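Local coordinates for ketol-acid reductoisomerase (uncultured archaeon GZfos26G2, PDB 4XDY), which catalyses the magnesium-dependent alkyl migration of acetolactate and the NADH-linked reduction that follows, a step in the biosynthesis of branched-chain amino acids, at residues Ala133-Gly138 with Pro152-Val157; Phe110-Asn115 with Gln190-Asp195; Met1-Asp6 with Gly182-Thr187. All coordinates share one frame; numbering follows the deposited sequence.

Interaction 1 (Ala133-Gly138 with Pro152-Val157); sequences APKAPG and PGLVAV. With NAI (1,4-dihydronicotinamide adenine dinucleotide), chain E; HIO (N-hydroxy-N-isopropyloxamic acid), chain H.
Within the Rossmann-fold sheet, where strand 128-134 ends beside the nicotinamide of NADH, A133 pairs antiparallel with L154 of strand 153-157. A133 N donates to L154 O (2.8 Å) and L154 N returns a bond to A133 O. P134 has no N-H to give and sits opposite G153 as a non-hydrogen-bonded pair, after which K135 N takes up the pairing with P152 O at 2.8 Å.

The side chains of A133 and L154 share a sheet face, CB to CB at 4.2 Å. The K135 chain, bent at chi2 and chi3, crosses that of L154 at about a right angle, and the methyl L154 CD1 rests 4.0 Å from K135 CG. The bends carry K135 NZ to salt bridges with E191 and E194 and a hydrogen bond with the magnesium ligand D195.

Farther on, A136 O lies 3.4 Å from C4N of NADH, the carbon that carries the hydride, and P137 CB packs on the isopropyl methyl C42 of the inhibitor. Three backbone bonds thus fix the strand end beside the nicotinamide, while the ammonium of K135 probably offsets part of the buried acidic charge.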
loop_
_atom_site.group_PDB
_atom_site.type_symbol
_atom_site.label_atom_id
_atom_site.label_comp_id
_atom_site.label_asym_id
_atom_site.label_seq_id
_atom_site.Cartn_x
_atom_site.Cartn_y
_atom_site.Cartn_z
ATOM N N ALA A 133 -18.056 -11.007 -6.437
ATOM C CA ALA A 133 -17.144 -10.717 -5.305
ATOM C C ALA A 133 -16.066 -9.770 -5.694
ATOM O O ALA A 133 -15.180 -10.169 -6.453
ATOM C CB ALA A 133 -16.545 -12.000 -4.793
ATOM N N PRO A 134 -16.085 -8.483 -5.193
ATOM C CA PRO A 134 -15.049 -7.548 -5.595
ATOM C C PRO A 134 -13.815 -7.835 -4.750
ATOM O O PRO A 134 -13.963 -8.014 -3.554
ATOM C CB PRO A 134 -15.659 -6.155 -5.262
ATOM C CG PRO A 134 -16.600 -6.453 -4.136
ATOM C CD PRO A 134 -17.021 -7.871 -4.231
ATOM N N LYS A 135 -12.619 -7.749 -5.347
ATOM C CA LYS A 135 -11.346 -7.910 -4.659
ATOM C C LYS A 135 -10.903 -6.499 -4.231
ATOM O O LYS A 135 -9.939 -5.884 -4.765
ATOM C CB LYS A 135 -10.321 -8.613 -5.598
ATOM C CG LYS A 135 -10.753 -9.973 -6.095
ATOM C CD LYS A 135 -10.878 -11.034 -5.012
ATOM C CE LYS A 135 -12.265 -11.251 -4.402
ATOM N NZ LYS A 135 -12.390 -12.273 -3.263
ATOM N N ALA A 136 -11.718 -5.897 -3.322
ATOM C CA ALA A 136 -11.547 -4.519 -2.962
ATOM C C ALA A 136 -12.401 -4.155 -1.759
ATOM O O ALA A 136 -13.546 -4.601 -1.631
ATOM C CB ALA A 136 -11.946 -3.610 -4.084
ATOM N N PRO A 137 -11.835 -3.320 -0.865
ATOM C CA PRO A 137 -12.698 -2.676 0.108
ATOM C C PRO A 137 -13.722 -1.694 -0.563
ATOM O O PRO A 137 -13.417 -1.012 -1.539
ATOM C CB PRO A 137 -11.724 -1.929 1.032
ATOM C CG PRO A 137 -10.566 -1.646 0.142
ATOM C CD PRO A 137 -10.482 -2.776 -0.846
ATOM N N GLY A 138 -14.889 -1.580 0.031
ATOM C CA GLY A 138 -15.969 -0.922 -0.667
ATOM C C GLY A 138 -15.738 0.565 -0.973
ATOM O O GLY A 138 -16.157 1.051 -2.021
ATOM N N PRO A 152 -10.982 -5.380 -9.516
ATOM C CA PRO A 152 -11.130 -6.765 -9.990
ATOM C C PRO A 152 -12.255 -7.513 -9.263
ATOM O O PRO A 152 -12.617 -7.188 -8.141
ATOM C CB PRO A 152 -9.767 -7.428 -9.686
ATOM C CG PRO A 152 -8.804 -6.299 -9.537
ATOM C CD PRO A 152 -9.639 -5.175 -8.921
ATOM N N GLY A 153 -12.847 -8.476 -9.949
ATOM C CA GLY A 153 -13.897 -9.319 -9.370
ATOM C C GLY A 153 -13.909 -10.784 -9.721
ATOM O O GLY A 153 -13.317 -11.205 -10.730
ATOM N N LEU A 154 -14.579 -11.554 -8.896
ATOM C CA LEU A 154 -14.743 -12.989 -9.057
ATOM C C LEU A 154 -16.236 -13.244 -9.179
ATOM O O LEU A 154 -17.072 -12.696 -8.380
ATOM C CB LEU A 154 -14.185 -13.760 -7.842
ATOM C CG LEU A 154 -12.708 -14.148 -7.957
ATOM C CD1 LEU A 154 -11.750 -13.092 -8.339
ATOM C CD2 LEU A 154 -12.241 -14.808 -6.639
ATOM N N VAL A 155 -16.616 -14.061 -10.179
ATOM C CA VAL A 155 -18.009 -14.350 -10.417
ATOM C C VAL A 155 -18.246 -15.848 -10.387
ATOM O O VAL A 155 -17.568 -16.605 -11.069
ATOM C CB VAL A 155 -18.483 -13.733 -11.747
ATOM C CG1 VAL A 155 -19.890 -14.204 -12.106
ATOM C CG2 VAL A 155 -18.420 -12.248 -11.696
ATOM N N ALA A 156 -19.174 -16.287 -9.550
ATOM C CA ALA A 156 -19.517 -17.662 -9.399
ATOM C C ALA A 156 -21.043 -17.895 -9.527
ATOM O O ALA A 156 -21.831 -17.015 -9.226
ATOM C CB ALA A 156 -19.065 -18.226 -8.099
ATOM N N VAL A 157 -21.392 -19.112 -9.932
ATOM C CA VAL A 157 -22.781 -19.558 -10.030
ATOM C C VAL A 157 -22.934 -20.880 -9.368
ATOM O O VAL A 157 -22.291 -21.869 -9.731
ATOM C CB VAL A 157 -23.257 -19.644 -11.523
ATOM C CG1 VAL A 157 -24.709 -20.107 -11.529
ATOM C CG2 VAL A 157 -23.097 -18.334 -12.210
HETATM P PA NAI E . -21.322 -4.188 6.847
HETATM O O1A NAI E . -20.650 -4.765 8.102
HETATM O O2A NAI E . -20.888 -2.894 6.314
HETATM O O5B NAI E . -22.905 -4.341 7.111
HETATM C C5B NAI E . -23.855 -3.779 6.161
HETATM C C4B NAI E . -25.024 -3.128 6.962
HETATM O O4B NAI E . -25.694 -4.214 7.594
HETATM C C3B NAI E . -24.673 -2.151 8.115
HETATM O O3B NAI E . -24.318 -0.898 7.529
HETATM C C2B NAI E . -25.937 -2.175 8.948
HETATM O O2B NAI E . -26.827 -1.177 8.444
HETATM C C1B NAI E . -26.474 -3.598 8.651
HETATM N N9A NAI E . -26.379 -4.449 9.826
HETATM C C8A NAI E . -25.230 -4.546 10.619
HETATM N N7A NAI E . -25.463 -5.394 11.612
HETATM C C5A NAI E . -26.750 -5.810 11.482
HETATM C C6A NAI E . -27.628 -6.684 12.238
HETATM N N6A NAI E . -27.218 -7.303 13.353
HETATM N N1A NAI E . -28.888 -6.929 11.790
HETATM C C2A NAI E . -29.353 -6.308 10.686
HETATM N N3A NAI E . -28.637 -5.495 9.929
HETATM C C4A NAI E . -27.335 -5.198 10.290
HETATM O O3 NAI E . -21.138 -5.364 5.647
HETATM P PN NAI E . -19.863 -5.365 4.577
HETATM O O1N NAI E . -18.549 -5.313 5.331
HETATM O O2N NAI E . -20.170 -4.321 3.588
HETATM O O5D NAI E . -20.027 -6.873 4.128
HETATM C C5D NAI E . -21.101 -7.216 3.190
HETATM C C4D NAI E . -20.756 -8.524 2.390
HETATM O O4D NAI E . -19.705 -8.099 1.500
HETATM C C3D NAI E . -20.159 -9.662 3.195
HETATM O O3D NAI E . -20.558 -10.919 2.636
HETATM C C2D NAI E . -18.625 -9.505 3.070
HETATM O O2D NAI E . -17.843 -10.677 3.288
HETATM C C1D NAI E . -18.534 -8.989 1.650
HETATM N N1N NAI E . -17.359 -8.208 1.247
HETATM C C2N NAI E . -17.048 -7.102 1.955
HETATM C C3N NAI E . -15.993 -6.332 1.612
HETATM C C7N NAI E . -15.758 -5.111 2.320
HETATM O O7N NAI E . -16.151 -4.814 3.491
HETATM N N7N NAI E . -15.275 -4.161 1.560
HETATM C C4N NAI E . -15.216 -6.712 0.450
HETATM C C5N NAI E . -15.735 -7.759 -0.375
HETATM C C6N NAI E . -16.782 -8.495 0.083
HETATM C C1 HIO H . -13.365 -8.413 3.398
HETATM O O11 HIO H . -13.863 -9.478 3.849
HETATM O O12 HIO H . -13.543 -7.219 3.804
HETATM C C2 HIO H . -12.541 -8.700 2.142
HETATM O O2 HIO H . -12.719 -9.809 1.573
HETATM N N3 HIO H . -11.580 -7.907 1.706
HETATM O O3 HIO H . -11.096 -8.066 0.335
HETATM C C4 HIO H . -11.019 -6.839 2.476
HETATM C C41 HIO H . -9.490 -6.958 2.436
HETATM C C42 HIO H . -11.557 -5.551 1.865
#

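Interaction 2 (Phe110-Asn115 with Gln190-Asp195); sequences FSHGFN and QETYED. With MG (magnesium ion), chain D; MG (magnesium ion), chain C; NAI (1,4-dihydronicotinamide adenine dinucleotide), chain E; HIO (N-hydroxy-N-isopropyloxamic acid), chain H.
H112 and E191 meet at about a right angle, the imidazole and carboxylate planes 84° apart. H112 ND1 donates to the syn lone pair of E191 OE1 at 2.9 Å, the oxygen lying 20° out of the ring plane. G113 N reaches the same oxygen at 2.8 Å from above the carboxylate plane, giving it two donors. E191 starts with CG anti to its backbone N (chi1 -166°) and bends at chi2, which brings the carboxylate back to the loop. OE2 accepts from a water shared with S111 O and pairs with K135. With an alanine in place of E191, H112 ND1 and G113 N would probably lose their common acceptor and the imidazole would be freer to turn. T192 OG1, which bonds to F188 O, lies against G113, 2.9 Å from G113 C.

Helix 188-203, the first of the C-terminal knotted domain, meets the loop after Rossmann strand 107-110, and the active site lies in the cleft between the two domains, with S256 of the second subunit hydrogen-bonded to the inhibitor. The magnesium ion bound by D195 OD2 lies 4.2 Å above the centre of one ring face of H112, a predicted active-site residue, and F114 N over the other. D195 is set obliquely to the ring, OD2 3.2 Å from H112 CE1. Its carboxylate bridges the ions, OD1 at 2.0 Å and OD2 at 2.1 Å, and OD1 also accepts from K135; O2 of the inhibitor bridges them too, and E199 also binds magnesium. H112 CB touches the ribose hydroxyl O2D of NADH at 3.4 Å.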
loop_
_atom_site.group_PDB
_atom_site.type_symbol
_atom_site.label_atom_id
_atom_site.label_comp_id
_atom_site.label_asym_id
_atom_site.label_seq_id
_atom_site.Cartn_x
_atom_site.Cartn_y
_atom_site.Cartn_z
ATOM N N PHE A 110 -24.579 -12.769 -3.605
ATOM C CA PHE A 110 -23.663 -12.538 -2.441
ATOM C C PHE A 110 -22.436 -11.847 -3.014
ATOM O O PHE A 110 -22.160 -11.932 -4.248
ATOM C CB PHE A 110 -23.217 -13.799 -1.807
ATOM C CG PHE A 110 -24.325 -14.588 -1.163
ATOM C CD1 PHE A 110 -25.113 -15.457 -1.935
ATOM C CD2 PHE A 110 -24.619 -14.425 0.156
ATOM C CE1 PHE A 110 -26.123 -16.198 -1.344
ATOM C CE2 PHE A 110 -25.629 -15.152 0.765
ATOM C CZ PHE A 110 -26.372 -16.051 0.028
ATOM N N SER A 111 -21.627 -11.238 -2.140
ATOM C CA SER A 111 -20.311 -10.786 -2.550
ATOM C C SER A 111 -19.178 -11.487 -1.831
ATOM O O SER A 111 -18.037 -11.087 -1.992
ATOM C CB SER A 111 -20.138 -9.294 -2.468
ATOM O OG SER A 111 -20.875 -8.617 -3.495
ATOM N N HIS A 112 -19.485 -12.583 -1.154
ATOM C CA HIS A 112 -18.488 -13.466 -0.560
ATOM C C HIS A 112 -19.198 -14.799 -0.459
ATOM O O HIS A 112 -20.390 -14.836 -0.014
ATOM C CB HIS A 112 -18.139 -12.959 0.841
ATOM C CG HIS A 112 -17.097 -13.758 1.556
ATOM N ND1 HIS A 112 -16.014 -14.407 0.937
ATOM C CD2 HIS A 112 -16.975 -14.008 2.890
ATOM C CE1 HIS A 112 -15.248 -14.944 1.891
ATOM N NE2 HIS A 112 -15.812 -14.704 3.076
ATOM N N GLY A 113 -18.458 -15.863 -0.768
ATOM C CA GLY A 113 -19.022 -17.231 -0.754
ATOM C C GLY A 113 -19.276 -17.945 0.565
ATOM O O GLY A 113 -19.842 -19.065 0.558
ATOM N N PHE A 114 -18.841 -17.291 1.686
ATOM C CA PHE A 114 -18.750 -17.944 3.021
ATOM C C PHE A 114 -20.042 -18.728 3.327
ATOM O O PHE A 114 -20.007 -19.948 3.569
ATOM C CB PHE A 114 -18.455 -16.891 4.100
ATOM C CG PHE A 114 -18.208 -17.424 5.461
ATOM C CD1 PHE A 114 -19.262 -17.743 6.333
ATOM C CD2 PHE A 114 -16.908 -17.596 5.939
ATOM C CE1 PHE A 114 -19.025 -18.231 7.607
ATOM C CE2 PHE A 114 -16.680 -18.091 7.227
ATOM C CZ PHE A 114 -17.738 -18.399 8.047
ATOM N N ASN A 115 -21.177 -18.021 3.322
ATOM C CA ASN A 115 -22.405 -18.647 3.847
ATOM C C ASN A 115 -22.937 -19.762 3.000
ATOM O O ASN A 115 -23.497 -20.759 3.532
ATOM C CB ASN A 115 -23.438 -17.604 4.166
ATOM C CG ASN A 115 -23.128 -16.872 5.495
ATOM O OD1 ASN A 115 -22.780 -17.528 6.487
ATOM N ND2 ASN A 115 -23.181 -15.588 5.504
ATOM N N GLN A 190 -14.071 -21.672 -4.212
ATOM C CA GLN A 190 -12.808 -21.042 -4.518
ATOM C C GLN A 190 -12.668 -19.631 -4.026
ATOM O O GLN A 190 -11.640 -19.278 -3.485
ATOM C CB GLN A 190 -12.455 -21.040 -5.997
ATOM C CG GLN A 190 -12.137 -22.375 -6.635
ATOM C CD GLN A 190 -11.897 -22.088 -8.106
ATOM O OE1 GLN A 190 -12.851 -21.951 -8.861
ATOM N NE2 GLN A 190 -10.642 -21.832 -8.468
ATOM N N GLU A 191 -13.662 -18.810 -4.307
ATOM C CA GLU A 191 -13.694 -17.450 -3.781
ATOM C C GLU A 191 -13.580 -17.424 -2.287
ATOM O O GLU A 191 -12.762 -16.673 -1.756
ATOM C CB GLU A 191 -14.940 -16.687 -4.173
ATOM C CG GLU A 191 -14.794 -15.185 -3.900
ATOM C CD GLU A 191 -15.146 -14.712 -2.465
ATOM O OE1 GLU A 191 -15.823 -15.445 -1.732
ATOM O OE2 GLU A 191 -14.688 -13.599 -2.189
ATOM N N THR A 192 -14.309 -18.309 -1.605
ATOM C CA THR A 192 -14.392 -18.245 -0.189
ATOM C C THR A 192 -13.005 -18.472 0.386
ATOM O O THR A 192 -12.521 -17.754 1.268
ATOM C CB THR A 192 -15.341 -19.311 0.356
ATOM O OG1 THR A 192 -16.682 -19.073 -0.165
ATOM C CG2 THR A 192 -15.352 -19.242 1.859
ATOM N N TYR A 193 -12.330 -19.500 -0.131
ATOM C CA TYR A 193 -11.052 -19.863 0.454
ATOM C C TYR A 193 -9.953 -18.899 0.156
ATOM O O TYR A 193 -9.177 -18.529 1.075
ATOM C CB TYR A 193 -10.637 -21.274 -0.014
ATOM C CG TYR A 193 -11.646 -22.373 0.202
ATOM C CD1 TYR A 193 -12.495 -22.394 1.294
ATOM C CD2 TYR A 193 -11.694 -23.449 -0.688
ATOM C CE1 TYR A 193 -13.430 -23.415 1.487
ATOM C CE2 TYR A 193 -12.616 -24.486 -0.504
ATOM C CZ TYR A 193 -13.459 -24.501 0.587
ATOM O OH TYR A 193 -14.363 -25.505 0.785
ATOM N N GLU A 194 -9.872 -18.430 -1.065
ATOM C CA GLU A 194 -8.790 -17.493 -1.456
ATOM C C GLU A 194 -8.982 -16.175 -0.704
ATOM O O GLU A 194 -8.026 -15.543 -0.292
ATOM C CB GLU A 194 -8.712 -17.288 -2.955
ATOM C CG GLU A 194 -9.875 -16.583 -3.612
ATOM C CD GLU A 194 -9.855 -15.090 -3.462
ATOM O OE1 GLU A 194 -10.941 -14.474 -3.645
ATOM O OE2 GLU A 194 -8.726 -14.489 -3.278
ATOM N N ASP A 195 -10.246 -15.792 -0.565
ATOM C CA ASP A 195 -10.609 -14.491 0.063
ATOM C C ASP A 195 -10.222 -14.492 1.546
ATOM O O ASP A 195 -9.589 -13.572 2.022
ATOM C CB ASP A 195 -12.089 -14.227 -0.093
ATOM C CG ASP A 195 -12.461 -12.826 0.383
ATOM O OD1 ASP A 195 -12.170 -11.872 -0.365
ATOM O OD2 ASP A 195 -12.934 -12.746 1.543
HETATM MG MG MG D . -11.547 -9.986 -0.065
HETATM MG MG MG C . -13.419 -11.188 2.808
HETATM P PA NAI E . -21.322 -4.188 6.847
HETATM O O1A NAI E . -20.650 -4.765 8.102
HETATM O O2A NAI E . -20.888 -2.894 6.314
HETATM O O5B NAI E . -22.905 -4.341 7.111
HETATM C C5B NAI E . -23.855 -3.779 6.161
HETATM C C4B NAI E . -25.024 -3.128 6.962
HETATM O O4B NAI E . -25.694 -4.214 7.594
HETATM C C3B NAI E . -24.673 -2.151 8.115
HETATM O O3B NAI E . -24.318 -0.898 7.529
HETATM C C2B NAI E . -25.937 -2.175 8.948
HETATM O O2B NAI E . -26.827 -1.177 8.444
HETATM C C1B NAI E . -26.474 -3.598 8.651
HETATM N N9A NAI E . -26.379 -4.449 9.826
HETATM C C8A NAI E . -25.230 -4.546 10.619
HETATM N N7A NAI E . -25.463 -5.394 11.612
HETATM C C5A NAI E . -26.750 -5.810 11.482
HETATM C C6A NAI E . -27.628 -6.684 12.238
HETATM N N6A NAI E . -27.218 -7.303 13.353
HETATM N N1A NAI E . -28.888 -6.929 11.790
HETATM C C2A NAI E . -29.353 -6.308 10.686
HETATM N N3A NAI E . -28.637 -5.495 9.929
HETATM C C4A NAI E . -27.335 -5.198 10.290
HETATM O O3 NAI E . -21.138 -5.364 5.647
HETATM P PN NAI E . -19.863 -5.365 4.577
HETATM O O1N NAI E . -18.549 -5.313 5.331
HETATM O O2N NAI E . -20.170 -4.321 3.588
HETATM O O5D NAI E . -20.027 -6.873 4.128
HETATM C C5D NAI E . -21.101 -7.216 3.190
HETATM C C4D NAI E . -20.756 -8.524 2.390
HETATM O O4D NAI E . -19.705 -8.099 1.500
HETATM C C3D NAI E . -20.159 -9.662 3.195
HETATM O O3D NAI E . -20.558 -10.919 2.636
HETATM C C2D NAI E . -18.625 -9.505 3.070
HETATM O O2D NAI E . -17.843 -10.677 3.288
HETATM C C1D NAI E . -18.534 -8.989 1.650
HETATM N N1N NAI E . -17.359 -8.208 1.247
HETATM C C2N NAI E . -17.048 -7.102 1.955
HETATM C C3N NAI E . -15.993 -6.332 1.612
HETATM C C7N NAI E . -15.758 -5.111 2.320
HETATM O O7N NAI E . -16.151 -4.814 3.491
HETATM N N7N NAI E . -15.275 -4.161 1.560
HETATM C C4N NAI E . -15.216 -6.712 0.450
HETATM C C5N NAI E . -15.735 -7.759 -0.375
HETATM C C6N NAI E . -16.782 -8.495 0.083
HETATM C C1 HIO H . -13.365 -8.413 3.398
HETATM O O11 HIO H . -13.863 -9.478 3.849
HETATM O O12 HIO H . -13.543 -7.219 3.804
HETATM C C2 HIO H . -12.541 -8.700 2.142
HETATM O O2 HIO H . -12.719 -9.809 1.573
HETATM N N3 HIO H . -11.580 -7.907 1.706
HETATM O O3 HIO H . -11.096 -8.066 0.335
HETATM C C4 HIO H . -11.019 -6.839 2.476
HETATM C C41 HIO H . -9.490 -6.958 2.436
HETATM C C42 HIO H . -11.557 -5.551 1.865
HETATM O O HOH W 1 -15.430 -11.467 -0.913
HETATM O O HOH W 2 -9.939 -10.795 1.038
HETATM O O HOH W 3 -14.130 -12.459 4.287
HETATM O O HOH W 4 -15.368 -11.128 1.871
HETATM O O HOH W 5 -13.279 -9.616 -1.361
HETATM O O HOH W 6 -10.316 -10.094 -1.863
#

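Interaction 3 (Met1-Asp6 with Gly182-Thr187); sequences MEILHD and GILECT
The imidazole of H5 lies obliquely against G182, H5 CD2 4.0 Å from G182 CA. The methyl I3 CG2 approaches G182 CA at 3.6 Å; a CB at G182 would probably crowd it, and the backbone angles of G182 would also press such a CB against the preceding carbonyl.

L4 and I183 form a single antiparallel bridge, L4 N to I183 O and I183 N to L4 O, each 2.9 Å. The N-terminal arm is thus pinned to the side of strand 183-185 that faces away from strand 153-157 of the Rossmann sheet. I3 and L184 run side by side, pointing the same way, with I3 CG1 3.7 Å from L184 CD2; M1 crosses L184 at a slant, its SD 3.9 Å from that same methyl. L170 of helix 165-175 packs against L4 and I183, while M227 of the second subunit packs on L184.

Toward the N-terminus two waters replace direct pairing. One donates to E2 O and accepts from E185 N; the other donates to E2 OE2 and to E185 OE2, at 2.6 Å. That second water probably eases the closeness of two like-charged carboxylates, and the salt bridge of R166 to E185 OE1 probably offsets part of that charge.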
loop_
_atom_site.group_PDB
_atom_site.type_symbol
_atom_site.label_atom_id
_atom_site.label_comp_id
_atom_site.label_asym_id
_atom_site.label_seq_id
_atom_site.Cartn_x
_atom_site.Cartn_y
_atom_site.Cartn_z
ATOM N N MET A 1 -5.457 -18.256 -17.473
ATOM C CA MET A 1 -6.926 -18.355 -17.293
ATOM C C MET A 1 -7.569 -17.073 -17.854
ATOM O O MET A 1 -6.929 -16.026 -17.899
ATOM C CB MET A 1 -7.162 -18.514 -15.824
ATOM C CG MET A 1 -8.551 -18.534 -15.398
ATOM S SD MET A 1 -8.718 -17.733 -13.793
ATOM C CE MET A 1 -10.475 -18.022 -13.845
ATOM N N GLU A 2 -8.791 -17.174 -18.347
ATOM C CA GLU A 2 -9.388 -16.097 -19.100
ATOM C C GLU A 2 -9.771 -15.043 -18.018
ATOM O O GLU A 2 -10.277 -15.389 -16.922
ATOM C CB GLU A 2 -10.603 -16.606 -19.856
ATOM C CG GLU A 2 -11.682 -15.583 -20.210
ATOM C CD GLU A 2 -12.813 -16.153 -21.130
ATOM O OE1 GLU A 2 -12.988 -15.584 -22.242
ATOM O OE2 GLU A 2 -13.563 -17.113 -20.740
ATOM N N ILE A 3 -9.477 -13.808 -18.372
ATOM C CA ILE A 3 -10.003 -12.621 -17.722
ATOM C C ILE A 3 -10.989 -11.876 -18.618
ATOM O O ILE A 3 -10.648 -11.461 -19.721
ATOM C CB ILE A 3 -8.847 -11.676 -17.375
ATOM C CG1 ILE A 3 -7.722 -12.452 -16.659
ATOM C CG2 ILE A 3 -9.383 -10.431 -16.637
ATOM C CD1 ILE A 3 -6.496 -11.563 -16.402
ATOM N N LEU A 4 -12.199 -11.664 -18.122
ATOM C CA LEU A 4 -13.255 -10.953 -18.849
ATOM C C LEU A 4 -13.209 -9.460 -18.593
ATOM O O LEU A 4 -13.031 -8.995 -17.419
ATOM C CB LEU A 4 -14.581 -11.564 -18.495
ATOM C CG LEU A 4 -14.734 -13.061 -18.630
ATOM C CD1 LEU A 4 -16.111 -13.538 -18.182
ATOM C CD2 LEU A 4 -14.510 -13.508 -20.073
ATOM N N HIS A 5 -13.215 -8.698 -19.688
ATOM C CA HIS A 5 -13.276 -7.254 -19.638
ATOM C C HIS A 5 -14.592 -6.742 -20.287
ATOM O O HIS A 5 -15.526 -7.517 -20.524
ATOM C CB HIS A 5 -12.003 -6.641 -20.275
ATOM C CG HIS A 5 -10.710 -7.038 -19.626
ATOM N ND1 HIS A 5 -9.974 -8.123 -20.026
ATOM C CD2 HIS A 5 -10.043 -6.502 -18.572
ATOM C CE1 HIS A 5 -8.896 -8.223 -19.265
ATOM N NE2 HIS A 5 -8.924 -7.250 -18.371
ATOM N N ASP A 6 -14.671 -5.426 -20.458
ATOM C CA ASP A 6 -15.902 -4.752 -20.877
ATOM C C ASP A 6 -16.425 -5.350 -22.174
ATOM O O ASP A 6 -17.602 -5.698 -22.311
ATOM C CB ASP A 6 -15.607 -3.283 -21.146
ATOM C CG ASP A 6 -15.766 -2.394 -19.905
ATOM O OD1 ASP A 6 -16.236 -2.832 -18.809
ATOM O OD2 ASP A 6 -15.415 -1.206 -20.058
ATOM N N GLY A 182 -11.037 -6.360 -14.540
ATOM C CA GLY A 182 -11.135 -7.741 -14.967
ATOM C C GLY A 182 -11.865 -8.625 -14.014
ATOM O O GLY A 182 -11.817 -8.436 -12.781
ATOM N N ILE A 183 -12.552 -9.592 -14.587
ATOM C CA ILE A 183 -13.380 -10.578 -13.865
ATOM C C ILE A 183 -12.834 -11.977 -14.157
ATOM O O ILE A 183 -12.447 -12.367 -15.322
ATOM C CB ILE A 183 -14.872 -10.476 -14.339
ATOM C CG1 ILE A 183 -15.422 -9.129 -13.941
ATOM C CG2 ILE A 183 -15.747 -11.636 -13.970
ATOM C CD1 ILE A 183 -15.565 -8.942 -12.478
ATOM N N LEU A 184 -12.749 -12.760 -13.104
ATOM C CA LEU A 184 -12.440 -14.185 -13.170
ATOM C C LEU A 184 -13.635 -14.983 -12.757
ATOM O O LEU A 184 -14.270 -14.713 -11.697
ATOM C CB LEU A 184 -11.298 -14.544 -12.191
ATOM C CG LEU A 184 -10.051 -13.690 -12.381
ATOM C CD1 LEU A 184 -9.058 -14.113 -11.295
ATOM C CD2 LEU A 184 -9.478 -13.880 -13.782
ATOM N N GLU A 185 -13.967 -16.012 -13.560
ATOM C CA GLU A 185 -14.962 -16.972 -13.132
ATOM C C GLU A 185 -14.428 -18.045 -12.288
ATOM O O GLU A 185 -13.273 -18.529 -12.522
ATOM C CB GLU A 185 -15.641 -17.585 -14.367
ATOM C CG GLU A 185 -16.311 -16.540 -15.229
ATOM C CD GLU A 185 -17.266 -17.171 -16.257
ATOM O OE1 GLU A 185 -18.410 -17.550 -15.904
ATOM O OE2 GLU A 185 -16.815 -17.324 -17.395
ATOM N N CYS A 186 -15.222 -18.452 -11.280
ATOM C CA CYS A 186 -14.720 -19.389 -10.280
ATOM C C CYS A 186 -15.899 -20.013 -9.576
ATOM O O CYS A 186 -17.073 -19.780 -9.957
ATOM C CB CYS A 186 -13.767 -18.686 -9.298
ATOM S SG CYS A 186 -14.677 -17.530 -8.205
ATOM N N THR A 187 -15.663 -20.866 -8.624
ATOM C CA THR A 187 -16.732 -21.444 -7.848
ATOM C C THR A 187 -16.918 -20.654 -6.538
ATOM O O THR A 187 -16.026 -19.877 -6.125
ATOM C CB THR A 187 -16.476 -22.908 -7.426
ATOM O OG1 THR A 187 -15.315 -22.997 -6.577
ATOM C CG2 THR A 187 -16.251 -23.824 -8.679
HETATM O O HOH W 7 -12.677 -16.308 -16.149
HETATM O O HOH W 8 -14.284 -17.193 -18.076
#

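Interactions 1 and 3 share one sheet: strand 153-157 has strand 128-134 on one side and strand 183-185 on the other, joined to the latter by probable bonds V155 N to L184 O and G153 O to L184 N, both 2.9 Å. Strand 183-185 then leads into helix 188-203 of interaction 2, although the centres of interactions 2 and 3 are about 16 Å apart. Interactions 1 and 2 meet directly through K135 NZ, 2.7 Å from E194 OE1 and 2.9 Å from E191 OE2. Both touch NADH and the inhibitor, whereas in interaction 3 the side chain of I183 stays about 12 Å from the cofactor.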